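Side-chain contacts in gamma-glutamyltranspeptidase (PDB 5HFT), which catalyses the conversion of oxamate to oxalate in the uric acid degradation pathway and belongs to the gamma-glutamyltransferase family: residues Gly129-Ser132 and Gly133-Glu136; Leu215-Leu218 and Ala219-Leu223; Met244-Thr247 and Leu248-Gln252. All coordinates share one frame; numbering follows the deposited sequence.

Contact 1 of 3, residues Gly129-Ser132 and Gly133-Glu136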
loop_
_atom_site.group_PDB
_atom_site.type_symbol
_atom_site.label_atom_id
_atom_site.label_comp_id
_atom_site.label_asym_id
_atom_site.label_seq_id
_atom_site.Cartn_x
_atom_site.Cartn_y
_atom_site.Cartn_z
ATOM N N GLY A 129 -5.682 -5.111 -8.967
ATOM C CA GLY A 129 -5.099 -4.011 -9.709
ATOM C C GLY A 129 -3.595 -3.783 -9.710
ATOM O O GLY A 129 -3.093 -3.204 -10.680
ATOM N N THR A 130 -2.863 -4.213 -8.664
ATOM C CA THR A 130 -1.460 -3.819 -8.519
ATOM C C THR A 130 -0.690 -3.990 -9.810
ATOM O O THR A 130 0.060 -3.100 -10.222
ATOM C CB THR A 130 -0.722 -4.621 -7.441
ATOM O OG1 THR A 130 -1.145 -6.001 -7.393
ATOM C CG2 THR A 130 -0.792 -3.960 -6.106
ATOM N N VAL A 131 -0.851 -5.140 -10.457
ATOM C CA VAL A 131 -0.018 -5.422 -11.616
ATOM C C VAL A 131 -0.238 -4.364 -12.674
ATOM O O VAL A 131 0.713 -3.915 -13.324
ATOM C CB VAL A 131 -0.296 -6.835 -12.148
ATOM C CG1 VAL A 131 0.611 -7.150 -13.336
ATOM C CG2 VAL A 131 -0.087 -7.839 -11.027
ATOM N N SER A 132 -1.485 -3.900 -12.816
ATOM C CA SER A 132 -1.740 -2.744 -13.672
ATOM C C SER A 132 -1.056 -1.483 -13.137
ATOM O O SER A 132 -0.633 -0.629 -13.918
ATOM C CB SER A 132 -3.251 -2.535 -13.853
ATOM O OG SER A 132 -3.891 -2.082 -12.675
ATOM N N GLY A 133 -0.886 -1.367 -11.821
ATOM C CA GLY A 133 -0.110 -0.259 -11.310
ATOM C C GLY A 133 1.342 -0.383 -11.713
ATOM O O GLY A 133 1.967 0.595 -12.114
ATOM N N TRP A 134 1.890 -1.592 -11.649
ATOM C CA TRP A 134 3.273 -1.755 -12.081
ATOM C C TRP A 134 3.425 -1.404 -13.556
ATOM O O TRP A 134 4.361 -0.693 -13.930
ATOM C CB TRP A 134 3.765 -3.183 -11.834
ATOM C CG TRP A 134 3.506 -3.751 -10.465
ATOM C CD1 TRP A 134 3.007 -3.105 -9.361
ATOM C CD2 TRP A 134 3.663 -5.114 -10.092
ATOM N NE1 TRP A 134 2.877 -3.987 -8.312
ATOM C CE2 TRP A 134 3.274 -5.229 -8.740
ATOM C CE3 TRP A 134 4.100 -6.254 -10.768
ATOM C CZ2 TRP A 134 3.318 -6.442 -8.060
ATOM C CZ3 TRP A 134 4.155 -7.448 -10.085
ATOM C CH2 TRP A 134 3.763 -7.533 -8.752
ATOM N N VAL A 135 2.498 -1.860 -14.406
ATOM C CA VAL A 135 2.654 -1.621 -15.841
ATOM C C VAL A 135 2.566 -0.132 -16.135
ATOM O O VAL A 135 3.327 0.387 -16.959
ATOM C CB VAL A 135 1.640 -2.437 -16.682
ATOM C CG1 VAL A 135 0.219 -2.053 -16.404
ATOM C CG2 VAL A 135 1.898 -2.242 -18.164
ATOM N N GLU A 136 1.675 0.587 -15.436
ATOM C CA GLU A 136 1.520 2.026 -15.663
ATOM C C GLU A 136 2.714 2.819 -15.127
ATOM O O GLU A 136 3.243 3.706 -15.810
ATOM C CB GLU A 136 0.221 2.528 -15.029
ATOM C CG GLU A 136 0.175 4.057 -14.927
ATOM C CD GLU A 136 -0.533 4.706 -16.095
ATOM O OE1 GLU A 136 -1.261 3.978 -16.808
ATOM O OE2 GLU A 136 -0.382 5.934 -16.293
#

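Contact 2 of 3, residues Leu215-Leu218 and Ala219-Leu223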
loop_
_atom_site.group_PDB
_atom_site.type_symbol
_atom_site.label_atom_id
_atom_site.label_comp_id
_atom_site.label_asym_id
_atom_site.label_seq_id
_atom_site.Cartn_x
_atom_site.Cartn_y
_atom_site.Cartn_z
ATOM N N LEU A 215 5.073 -15.730 -11.730
ATOM C CA LEU A 215 6.038 -14.653 -11.902
ATOM C C LEU A 215 6.936 -14.901 -13.108
ATOM O O LEU A 215 7.337 -13.954 -13.788
ATOM C CB LEU A 215 6.861 -14.480 -10.626
ATOM C CG LEU A 215 6.135 -13.860 -9.427
ATOM C CD1 LEU A 215 6.927 -14.041 -8.138
ATOM C CD2 LEU A 215 5.862 -12.388 -9.655
ATOM N N ARG A 216 7.270 -16.158 -13.390
ATOM C CA ARG A 216 8.049 -16.443 -14.593
ATOM C C ARG A 216 7.258 -16.158 -15.862
ATOM O O ARG A 216 7.850 -15.759 -16.872
ATOM C CB ARG A 216 8.553 -17.882 -14.586
ATOM C CG ARG A 216 9.802 -18.058 -13.766
ATOM C CD ARG A 216 10.474 -19.356 -14.099
ATOM N NE ARG A 216 9.745 -20.432 -13.461
ATOM C CZ ARG A 216 10.159 -21.055 -12.366
ATOM N NH1 ARG A 216 11.316 -20.698 -11.809
ATOM N NH2 ARG A 216 9.410 -22.023 -11.840
ATOM N N MET A 217 5.934 -16.381 -15.841
ATOM C CA MET A 217 5.095 -15.987 -16.973
ATOM C C MET A 217 5.105 -14.474 -17.170
ATOM O O MET A 217 5.245 -13.993 -18.302
ATOM C CB MET A 217 3.663 -16.484 -16.782
ATOM C CG MET A 217 3.458 -17.955 -17.109
ATOM S SD MET A 217 1.719 -18.461 -17.020
ATOM C CE MET A 217 1.109 -17.931 -18.622
ATOM N N LEU A 218 4.976 -13.709 -16.079
ATOM C CA LEU A 218 5.019 -12.251 -16.191
ATOM C C LEU A 218 6.319 -11.780 -16.823
ATOM O O LEU A 218 6.324 -10.805 -17.583
ATOM C CB LEU A 218 4.827 -11.600 -14.823
ATOM C CG LEU A 218 3.420 -11.735 -14.236
ATOM C CD1 LEU A 218 3.291 -11.022 -12.896
ATOM C CD2 LEU A 218 2.377 -11.229 -15.232
ATOM N N ALA A 219 7.431 -12.469 -16.530
ATOM C CA ALA A 219 8.737 -12.050 -17.039
ATOM C C ALA A 219 8.900 -12.381 -18.520
ATOM O O ALA A 219 9.566 -11.640 -19.251
ATOM C CB ALA A 219 9.860 -12.688 -16.221
ATOM N N SER A 220 8.343 -13.509 -18.974
ATOM C CA SER A 220 8.483 -13.882 -20.379
ATOM C C SER A 220 7.504 -13.111 -21.244
ATOM O O SER A 220 7.899 -12.529 -22.264
ATOM C CB SER A 220 8.241 -15.384 -20.572
ATOM O OG SER A 220 8.888 -16.163 -19.579
ATOM N N ASP A 221 6.218 -13.102 -20.825
ATOM C CA ASP A 221 5.097 -12.472 -21.525
ATOM C C ASP A 221 4.956 -10.979 -21.277
ATOM O O ASP A 221 4.358 -10.302 -22.112
ATOM C CB ASP A 221 3.759 -13.103 -21.110
ATOM C CG ASP A 221 3.555 -14.502 -21.652
ATOM O OD1 ASP A 221 4.117 -14.798 -22.725
ATOM O OD2 ASP A 221 2.805 -15.283 -21.015
ATOM N N GLY A 222 5.443 -10.455 -20.159
ATOM C CA GLY A 222 5.200 -9.057 -19.846
ATOM C C GLY A 222 4.129 -8.868 -18.780
ATOM O O GLY A 222 3.202 -9.675 -18.633
ATOM N N LEU A 223 4.265 -7.783 -18.007
ATOM C CA LEU A 223 3.359 -7.561 -16.885
ATOM C C LEU A 223 1.912 -7.486 -17.336
ATOM O O LEU A 223 1.011 -7.928 -16.619
ATOM C CB LEU A 223 3.725 -6.294 -16.112
ATOM C CG LEU A 223 5.060 -6.111 -15.375
ATOM C CD1 LEU A 223 5.521 -7.411 -14.697
ATOM C CD2 LEU A 223 6.141 -5.510 -16.287
#

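Contact 3 of 3, residues Met244-Thr247 and Leu248-Gln252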
loop_
_atom_site.group_PDB
_atom_site.type_symbol
_atom_site.label_atom_id
_atom_site.label_comp_id
_atom_site.label_asym_id
_atom_site.label_seq_id
_atom_site.Cartn_x
_atom_site.Cartn_y
_atom_site.Cartn_z
ATOM N N MET A 244 -16.278 -17.750 -9.531
ATOM C CA MET A 244 -16.000 -16.374 -9.162
ATOM C C MET A 244 -16.718 -15.420 -10.119
ATOM O O MET A 244 -16.729 -15.652 -11.332
ATOM C CB MET A 244 -14.498 -16.107 -9.205
ATOM C CG MET A 244 -13.761 -16.233 -7.881
ATOM S SD MET A 244 -12.148 -15.412 -8.022
ATOM C CE MET A 244 -11.234 -16.681 -8.853
ATOM N N PRO A 245 -17.305 -14.328 -9.614
ATOM C CA PRO A 245 -18.082 -13.432 -10.476
ATOM C C PRO A 245 -17.235 -12.525 -11.357
ATOM O O PRO A 245 -17.540 -11.338 -11.471
ATOM C CB PRO A 245 -18.899 -12.619 -9.465
ATOM C CG PRO A 245 -18.036 -12.558 -8.276
ATOM C CD PRO A 245 -17.257 -13.836 -8.224
ATOM N N ILE A 246 -16.176 -13.049 -11.971
ATOM C CA ILE A 246 -15.246 -12.261 -12.771
ATOM C C ILE A 246 -15.030 -12.957 -14.107
ATOM O O ILE A 246 -14.990 -14.189 -14.171
ATOM C CB ILE A 246 -13.891 -12.063 -12.041
ATOM C CG1 ILE A 246 -14.097 -11.479 -10.652
ATOM C CG2 ILE A 246 -12.921 -11.161 -12.839
ATOM C CD1 ILE A 246 -12.792 -11.166 -9.955
ATOM N N THR A 247 -14.911 -12.173 -15.176
ATOM C CA THR A 247 -14.736 -12.699 -16.521
ATOM C C THR A 247 -13.416 -12.233 -17.119
ATOM O O THR A 247 -12.759 -11.324 -16.605
ATOM C CB THR A 247 -15.880 -12.283 -17.448
ATOM O OG1 THR A 247 -15.996 -10.855 -17.452
ATOM C CG2 THR A 247 -17.188 -12.911 -17.012
ATOM N N LEU A 248 -13.021 -12.907 -18.202
ATOM C CA LEU A 248 -11.875 -12.461 -18.982
ATOM C C LEU A 248 -12.088 -11.054 -19.498
ATOM O O LEU A 248 -11.142 -10.261 -19.566
ATOM C CB LEU A 248 -11.637 -13.407 -20.150
ATOM C CG LEU A 248 -10.448 -13.139 -21.073
ATOM C CD1 LEU A 248 -9.072 -13.134 -20.351
ATOM C CD2 LEU A 248 -10.486 -14.162 -22.199
ATOM N N GLY A 249 -13.331 -10.718 -19.850
ATOM C CA GLY A 249 -13.610 -9.359 -20.279
ATOM C C GLY A 249 -13.259 -8.358 -19.199
ATOM O O GLY A 249 -12.661 -7.311 -19.475
ATOM N N ASP A 250 -13.555 -8.705 -17.941
ATOM C CA ASP A 250 -13.268 -7.799 -16.840
ATOM C C ASP A 250 -11.779 -7.475 -16.772
ATOM O O ASP A 250 -11.401 -6.305 -16.636
ATOM C CB ASP A 250 -13.754 -8.417 -15.531
ATOM C CG ASP A 250 -15.254 -8.359 -15.383
ATOM O OD1 ASP A 250 -15.822 -7.304 -15.737
ATOM O OD2 ASP A 250 -15.865 -9.341 -14.882
ATOM N N LEU A 251 -10.923 -8.494 -16.933
ATOM C CA LEU A 251 -9.469 -8.301 -16.912
ATOM C C LEU A 251 -9.011 -7.462 -18.090
ATOM O O LEU A 251 -8.356 -6.431 -17.916
ATOM C CB LEU A 251 -8.745 -9.650 -16.926
ATOM C CG LEU A 251 -9.068 -10.537 -15.730
ATOM C CD1 LEU A 251 -8.462 -11.913 -15.884
ATOM C CD2 LEU A 251 -8.586 -9.839 -14.470
ATOM N N GLN A 252 -9.340 -7.905 -19.306
ATOM C CA GLN A 252 -8.913 -7.194 -20.507
ATOM C C GLN A 252 -9.344 -5.725 -20.494
ATOM O O GLN A 252 -8.593 -4.857 -20.956
ATOM C CB GLN A 252 -9.469 -7.909 -21.741
#

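Contact 1 of 3, residues Gly129-Ser132 and Gly133-Glu136
The indole of Trp-134 turns back along its own helix and lays one face against the backbone of Thr-130 and Val-131. CG stands anti to the carbonyl carbon (chi1 -49°), which sends the ring toward the preceding turn. Val-131 CA sits over the five-membered ring, 4.1 Å from its centroid and 17° off the ring normal, a CH-pi contact. Beside it, Thr-130 CB comes within 3.8 Å of Trp-134 NE1, while Val-131 CG2 stands further off, with Trp-134 CZ3 its nearest ring atom at 4.4 Å. In the backbone, Trp-134 N binds Thr-130 O at 2.8 Å with an N-H...O angle of 151°, one of four successive i to i+4 bonds near the start of helix 130-144. Val-135 sets CG1 between its backbone N and carbonyl carbon, close to Ser-132 O. Helix 56-70 packs on Trp-134 through Val-61, Ala-64 and Ala-65, and Thr-130 OG1 is hydrogen-bonded to Gly-79 O. The Glu-136 side chain leads away, its carboxylate in a salt bridge with Arg-258. The chemistry is thus divided: the peptide groups of this buried stretch of helix are tied by the i to i+4 bonds, while the indole adds a largely apolar cover over Thr-130 and Val-131.

Contact 2 of 3, residues Leu215-Leu218 and Ala219-Leu223
Arg-216 O is gripped twice by one residue, Ser-220, which gives it both its backbone N-H and its hydroxyl. Ser-220 OG donates at 2.9 Å to Arg-216 O, and Ser-220 N lies 3.1 Å from the same oxygen. The two donors arrive from opposite faces of the carbonyl plane. What brings the hydroxyl back along the helix is chi1 of -44°, which holds OG beside the backbone N of Ser-220 and anti to its carbonyl carbon. Ala-219 N makes its main bond to Leu-215 O, with a weak one to Arg-216 O besides.

One residue on, Asp-221 N meets Met-217 O at 2.8 Å, and the bond is fairly straight at 162°. The side chains of this pair run next to each other in the same direction, and Met-217 CE, brought round by the bend at chi3, comes to 4.0 Å from Asp-221 OD2. Pro-230 of helix 230-242 touches both side chains.

Leu-218 serves the inner side. Its CB lies 4.2 Å from Leu-223 CD1, and the side chain also packs on Leu-77, Leu-155, Leu-231 and Phe-226. The guanidinium of Arg-216 points elsewhere, to a salt bridge with Glu-163.

Gly-222 N still makes a weak 2.7 Å bond to Leu-218 O, but with phi of 104° the chain has left the helix. A glycine of positive phi just past the last helical residue is a common way for an alpha helix to end, here helix 209-221.

Contact 3 of 3, residues Met244-Thr247 and Leu248-Gln252
Two first torsions bring Thr-247 and Asp-250 together. At Thr-247, chi1 of 56° sets OG1 between the backbone N and the carbonyl carbon, facing the start of the helix; at Asp-250, chi1 of -75° puts CG beside the backbone N and anti to the carbonyl carbon, so that the carboxylate swings back toward Thr-247. The two side chains then pass at a slant, with Thr-247 OG1 and Asp-250 OD2 3.0 Å apart.

Each residue reaches the backbone of the other. Asp-250 N donates to Thr-247 OG1 at 3.3 Å. In return, Thr-247 N donates to Asp-250 OD2 at 3.0 Å, meeting that oxygen on its anti side and 24° out of the carboxylate plane. This reciprocal pair is a capping box, with Thr-247 as the N-cap of helix 248-252. It supplies an acceptor for an amide of the first turn, which has no earlier helical carbonyl to use. The carboxylate near the helix start would also be expected to interact favourably with the positive end of the helix dipole.

Thr-247 O adds backbone links, accepting weakly from both Asp-250 N and Leu-251 N, the latter at 3.4 Å. Ile-246 CG2 comes to 3.9 Å from Asp-250 CB and lies 4.0 Å from OD2 of the same aspartate. Met-239 of helix 230-242 packs on Ile-246 as well.

Both capping groups have a further partner in Ser-103: its backbone N binds Asp-250 OD2, and its hydroxyl is hydrogen-bonded to Thr-247 OG1. Leu-248 touches Glu-233 and Ala-236 of helix 230-242.

The three contacts follow one another along the chain, and each sits at or near a helix end: contact 1 in the first turns of helix 130-144, contact 2 at the close of helix 209-221, contact 3 at the start of helix 248-252. Contacts 1 and 2 meet directly, with Val-131 CG1 3.4 Å from Leu-223 O, although their centres are 13 Å apart. Helix 225-228 touches both, Phe-226 packing on Val-131 and on Leu-218. Contact 3 stands apart, its nearest atoms about 8 Å from contact 1 and about 10 Å from contact 2. Helix 230-242 packs against contacts 2 and 3, through Leu-231 and Met-239 among others.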